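Local coordinates for Mono(ADP-ribosyl)transferase SpvB (Salmonella typhimurium, PDB 2GWL), which transfers ADP-ribose from NAD+ to an arginine of actin, which blocks actin polymerisation and breaks down the host cytoskeleton, at residues Leu82-Pro87 with Asn119-Asn124. Numbering follows the deposited sequence.
Sequences LKLDKP and NDTILN. With NAI (1,4-dihydronicotinamide adenine dinucleotide), chain B.
The Asp120 carboxylate lies between Asp85 and Lys83: Asp85 OD2 sits over one face, 3.1 Å from Asp120 CG, and the aliphatic CA and CG of Lys83 lie over the other. At the edge, Leu84 N gives a nearly straight bond (169°) to the syn lone pair of Asp120 OD1; Asp85 N reaches Asp120 OD2 from above the plane. A short acid suits this loop because its two oxygens can receive successive peptide N-H groups; CG between backbone N and carbonyl carbon (chi1 59°) turns them toward the 83-85 backbone. OD1 also accepts the Thr121 hydroxyl, nearly along its own C-O axis; with the two N-H donors this fixes the carboxylate's rotation. The neighbouring acids would repel, but Arg191, salt-bridged to Asp85, probably eases this. The Asn119 amide lies flat over the Leu82-Lys83 peptide. Beyond it, Leu82 and Thr121 form an antiparallel hydrogen-bonded pair, and Leu82 CD1 packs on Leu123 CD1. Lys83 O accepts a 2.6 Å hydrogen bond from O2B of the adenosine ribose of bound NADH; Lys86 NZ donates to the same O2B. The contact thus walls part of the NAD-binding cleft of the mono-ADP-ribosyltransferase fold, where edge strand 77-82 carries Arg80, a predicted active-site residue.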
ATOM      1  N   LEU A  82      -3.933   9.138   1.097  1.00 36.80           N
ATOM      2  CA  LEU A  82      -2.469   9.418   1.221  1.00 36.90           C
ATOM      3  C   LEU A  82      -2.326  10.837   1.721  1.00 36.66           C
ATOM      4  O   LEU A  82      -3.134  11.735   1.394  1.00 35.45           O
ATOM      5  CB  LEU A  82      -1.684   9.310  -0.124  1.00 35.89           C
ATOM      6  CG  LEU A  82      -1.530   8.004  -0.938  1.00 41.06           C
ATOM      7  CD1 LEU A  82      -0.682   8.229  -2.185  1.00 42.38           C
ATOM      8  CD2 LEU A  82      -0.946   6.847  -0.135  1.00 43.27           C
ATOM      9  N   LYS A  83      -1.254  11.090   2.460  1.00 35.83           N
ATOM     10  CA  LYS A  83      -0.869  12.432   2.811  1.00 35.77           C
ATOM     11  C   LYS A  83       0.268  12.782   1.876  1.00 35.85           C
ATOM     12  O   LYS A  83       1.387  12.277   2.054  1.00 32.74           O
ATOM     13  CB  LYS A  83      -0.367  12.481   4.234  1.00 36.21           C
ATOM     14  CG  LYS A  83       0.045  13.839   4.692  1.00 37.56           C
ATOM     15  CD  LYS A  83       0.510  13.799   6.163  1.00 38.42           C
ATOM     16  CE  LYS A  83      -0.006  14.987   6.960  1.00 39.75           C
ATOM     17  NZ  LYS A  83       0.221  14.789   8.415  1.00 43.88           N
ATOM     18  N   LEU A  84      -0.028  13.598   0.875  1.00 35.13           N
ATOM     19  CA  LEU A  84       0.977  14.000  -0.115  1.00 35.72           C
ATOM     20  C   LEU A  84       1.439  15.459  -0.045  1.00 36.44           C
ATOM     21  O   LEU A  84       2.368  15.850  -0.741  1.00 36.88           O
ATOM     22  CB  LEU A  84       0.468  13.726  -1.495  1.00 35.95           C
ATOM     23  CG  LEU A  84       0.287  12.294  -1.974  1.00 35.50           C
ATOM     24  CD1 LEU A  84      -0.188  12.355  -3.379  1.00 37.41           C
ATOM     25  CD2 LEU A  84       1.541  11.417  -1.825  1.00 38.47           C
ATOM     26  N   ASP A  85       0.813  16.260   0.798  1.00 36.49           N
ATOM     27  CA  ASP A  85       1.155  17.662   0.856  1.00 38.30           C
ATOM     28  C   ASP A  85       2.225  17.964   1.898  1.00 39.30           C
ATOM     29  O   ASP A  85       2.417  19.112   2.227  1.00 40.75           O
ATOM     30  CB  ASP A  85      -0.091  18.507   1.117  1.00 38.48           C
ATOM     31  CG  ASP A  85      -1.050  18.514  -0.072  1.00 40.18           C
ATOM     32  OD1 ASP A  85      -0.600  18.740  -1.213  1.00 41.41           O
ATOM     33  OD2 ASP A  85      -2.251  18.337   0.135  1.00 44.72           O
ATOM     34  N   LYS A  86       2.942  16.959   2.382  1.00 39.94           N
ATOM     35  CA  LYS A  86       4.192  17.188   3.132  1.00 41.47           C
ATOM     36  C   LYS A  86       5.319  17.692   2.203  1.00 41.50           C
ATOM     37  O   LYS A  86       5.502  17.152   1.113  1.00 41.39           O
ATOM     38  CB  LYS A  86       4.687  15.896   3.801  1.00 42.03           C
ATOM     39  CG  LYS A  86       3.626  14.906   4.334  1.00 44.02           C
ATOM     40  CD  LYS A  86       4.386  13.708   4.993  1.00 45.58           C
ATOM     41  CE  LYS A  86       3.503  12.487   5.278  1.00 48.06           C
ATOM     42  NZ  LYS A  86       4.302  11.186   5.235  1.00 48.33           N
ATOM     43  N   PRO A  87       6.119  18.681   2.643  1.00 42.65           N
ATOM     44  CA  PRO A  87       7.244  19.162   1.822  1.00 42.67           C
ATOM     45  C   PRO A  87       8.173  18.064   1.310  1.00 42.79           C
ATOM     46  O   PRO A  87       8.565  18.074   0.149  1.00 43.30           O
ATOM     47  CB  PRO A  87       7.990  20.065   2.777  1.00 43.21           C
ATOM     48  CG  PRO A  87       6.892  20.617   3.640  1.00 43.91           C
ATOM     49  CD  PRO A  87       6.033  19.437   3.905  1.00 43.10           C
ATOM     50  N   ASN A 119      -7.826  11.783   3.856  1.00 35.47           N
ATOM     51  CA  ASN A 119      -6.500  12.403   3.976  1.00 36.32           C
ATOM     52  C   ASN A 119      -6.426  13.503   2.894  1.00 35.37           C
ATOM     53  O   ASN A 119      -7.424  13.656   2.161  1.00 34.30           O
ATOM     54  CB  ASN A 119      -5.445  11.315   3.700  1.00 38.14           C
ATOM     55  CG  ASN A 119      -4.204  11.549   4.439  1.00 41.43           C
ATOM     56  OD1 ASN A 119      -3.745  12.725   4.591  1.00 41.04           O
ATOM     57  ND2 ASN A 119      -3.643  10.447   4.997  1.00 44.06           N
ATOM     58  N   ASP A 120      -5.305  14.234   2.755  1.00 33.01           N
ATOM     59  CA  ASP A 120      -5.307  15.314   1.736  1.00 32.71           C
ATOM     60  C   ASP A 120      -5.603  14.759   0.332  1.00 31.16           C
ATOM     61  O   ASP A 120      -6.122  15.505  -0.507  1.00 32.38           O
ATOM     62  CB  ASP A 120      -4.069  16.264   1.724  1.00 31.96           C
ATOM     63  CG  ASP A 120      -2.721  15.573   1.485  1.00 35.09           C
ATOM     64  OD1 ASP A 120      -2.562  14.868   0.463  1.00 32.55           O
ATOM     65  OD2 ASP A 120      -1.779  15.779   2.343  1.00 34.38           O
ATOM     66  N   THR A 121      -5.211  13.515   0.080  1.00 30.84           N
ATOM     67  CA  THR A 121      -5.353  12.840  -1.229  1.00 31.22           C
ATOM     68  C   THR A 121      -6.118  11.550  -1.091  1.00 31.92           C
ATOM     69  O   THR A 121      -5.703  10.606  -0.330  1.00 33.02           O
ATOM     70  CB  THR A 121      -3.984  12.546  -1.806  1.00 30.71           C
ATOM     71  OG1 THR A 121      -3.283  13.785  -1.886  1.00 28.80           O
ATOM     72  CG2 THR A 121      -4.061  11.883  -3.149  1.00 32.77           C
ATOM     73  N   ILE A 122      -7.207  11.450  -1.839  1.00 31.43           N
ATOM     74  CA  ILE A 122      -7.962  10.209  -1.982  1.00 30.40           C
ATOM     75  C   ILE A 122      -7.706   9.615  -3.318  1.00 31.05           C
ATOM     76  O   ILE A 122      -7.923  10.248  -4.373  1.00 28.78           O
ATOM     77  CB  ILE A 122      -9.510  10.336  -1.811  1.00 31.27           C
ATOM     78  CG1 ILE A 122      -9.952  11.019  -0.513  1.00 35.74           C
ATOM     79  CG2 ILE A 122     -10.154   8.982  -1.973  1.00 31.83           C
ATOM     80  CD1 ILE A 122      -9.227  10.555   0.680  1.00 39.03           C
ATOM     81  N   LEU A 123      -7.208   8.365  -3.305  1.00 29.22           N
ATOM     82  CA  LEU A 123      -6.992   7.586  -4.528  1.00 28.50           C
ATOM     83  C   LEU A 123      -8.163   6.699  -4.787  1.00 29.03           C
ATOM     84  O   LEU A 123      -8.621   5.964  -3.900  1.00 30.09           O
ATOM     85  CB  LEU A 123      -5.698   6.707  -4.417  1.00 28.36           C
ATOM     86  CG  LEU A 123      -4.447   7.464  -4.000  1.00 29.01           C
ATOM     87  CD1 LEU A 123      -3.285   6.451  -4.022  1.00 32.21           C
ATOM     88  CD2 LEU A 123      -4.108   8.606  -4.946  1.00 28.43           C
ATOM     89  N   ASN A 124      -8.670   6.797  -6.001  1.00 28.76           N
ATOM     90  CA  ASN A 124      -9.776   6.030  -6.522  1.00 29.37           C
ATOM     91  C   ASN A 124      -9.153   5.174  -7.573  1.00 29.87           C
ATOM     92  O   ASN A 124      -8.732   5.655  -8.655  1.00 29.80           O
ATOM     93  CB  ASN A 124     -10.847   6.987  -7.079  1.00 30.41           C
ATOM     94  CG  ASN A 124     -12.026   6.288  -7.644  1.00 32.96           C
ATOM     95  OD1 ASN A 124     -12.603   5.412  -7.012  1.00 37.82           O
ATOM     96  ND2 ASN A 124     -12.470   6.744  -8.829  1.00 36.54           N
TER
HETATM   97  PA  NAI B 592       2.112   3.173   3.665  1.00 51.45           P
HETATM   98  O1A NAI B 592       1.617   2.311   2.575  1.00 50.38           O
HETATM   99  O2A NAI B 592       3.472   2.794   4.134  1.00 52.85           O
HETATM  100  O5B NAI B 592       1.840   4.729   3.303  1.00 54.05           O
HETATM  101  C5B NAI B 592       2.941   5.555   3.217  1.00 53.07           C
HETATM  102  C4B NAI B 592       2.664   7.002   3.560  1.00 49.55           C
HETATM  103  O4B NAI B 592       3.999   7.355   3.333  1.00 48.17           O
HETATM  104  C3B NAI B 592       1.786   7.906   2.658  1.00 48.04           C
HETATM  105  O3B NAI B 592       0.630   8.482   3.280  1.00 46.74           O
HETATM  106  C2B NAI B 592       2.767   8.986   2.202  1.00 46.25           C
HETATM  107  O2B NAI B 592       2.642  10.166   2.987  1.00 44.72           O
HETATM  108  C1B NAI B 592       4.170   8.418   2.450  1.00 46.17           C
HETATM  109  N9A NAI B 592       4.868   7.978   1.237  1.00 43.03           N
HETATM  110  C8A NAI B 592       6.221   8.128   1.062  1.00 44.06           C
HETATM  111  N7A NAI B 592       6.559   7.688  -0.167  1.00 42.89           N
HETATM  112  C5A NAI B 592       5.415   7.245  -0.743  1.00 44.14           C
HETATM  113  C6A NAI B 592       5.233   6.698  -1.973  1.00 43.74           C
HETATM  114  N6A NAI B 592       6.301   6.710  -2.791  1.00 44.81           N
HETATM  115  N1A NAI B 592       3.968   6.318  -2.336  1.00 44.20           N
HETATM  116  C2A NAI B 592       2.883   6.488  -1.501  1.00 43.01           C
HETATM  117  N3A NAI B 592       3.072   7.040  -0.261  1.00 43.83           N
HETATM  118  C4A NAI B 592       4.330   7.426   0.106  1.00 44.06           C
HETATM  119  O3  NAI B 592       1.081   3.046   4.904  1.00 53.95           O
HETATM  120  PN  NAI B 592      -0.508   2.825   4.781  1.00 54.51           P
HETATM  121  O1N NAI B 592      -0.987   2.253   3.480  1.00 58.21           O
HETATM  122  O2N NAI B 592      -1.059   4.111   5.256  1.00 58.34           O
HETATM  123  O5D NAI B 592      -0.848   1.671   5.848  1.00 52.08           O
HETATM  124  C5D NAI B 592      -0.868   1.961   7.230  1.00 53.56           C
HETATM  125  C4D NAI B 592      -1.981   1.125   7.864  1.00 52.24           C
HETATM  126  O4D NAI B 592      -3.227   1.425   7.258  1.00 50.58           O
HETATM  127  C3D NAI B 592      -1.735  -0.369   7.679  1.00 51.61           C
HETATM  128  O3D NAI B 592      -1.861  -0.994   8.939  1.00 49.96           O
HETATM  129  C2D NAI B 592      -2.837  -0.806   6.747  1.00 48.01           C
HETATM  130  O2D NAI B 592      -3.252  -2.056   7.215  1.00 46.95           O
HETATM  131  C1D NAI B 592      -3.927   0.263   6.913  1.00 47.40           C
HETATM  132  N1N NAI B 592      -4.711   0.563   5.691  1.00 48.84           N
HETATM  133  C2N NAI B 592      -4.302   1.604   4.891  1.00 45.69           C
HETATM  134  C3N NAI B 592      -4.999   1.900   3.724  1.00 48.25           C
HETATM  135  C7N NAI B 592      -4.854   3.289   3.097  1.00 48.85           C
HETATM  136  O7N NAI B 592      -5.984   3.818   2.482  1.00 45.62           O
HETATM  137  N7N NAI B 592      -3.725   4.030   3.137  1.00 49.44           N
HETATM  138  C4N NAI B 592      -6.115   1.105   3.405  1.00 44.52           C
HETATM  139  C5N NAI B 592      -6.514   0.046   4.219  1.00 46.29           C
HETATM  140  C6N NAI B 592      -5.812  -0.215   5.379  1.00 45.94           C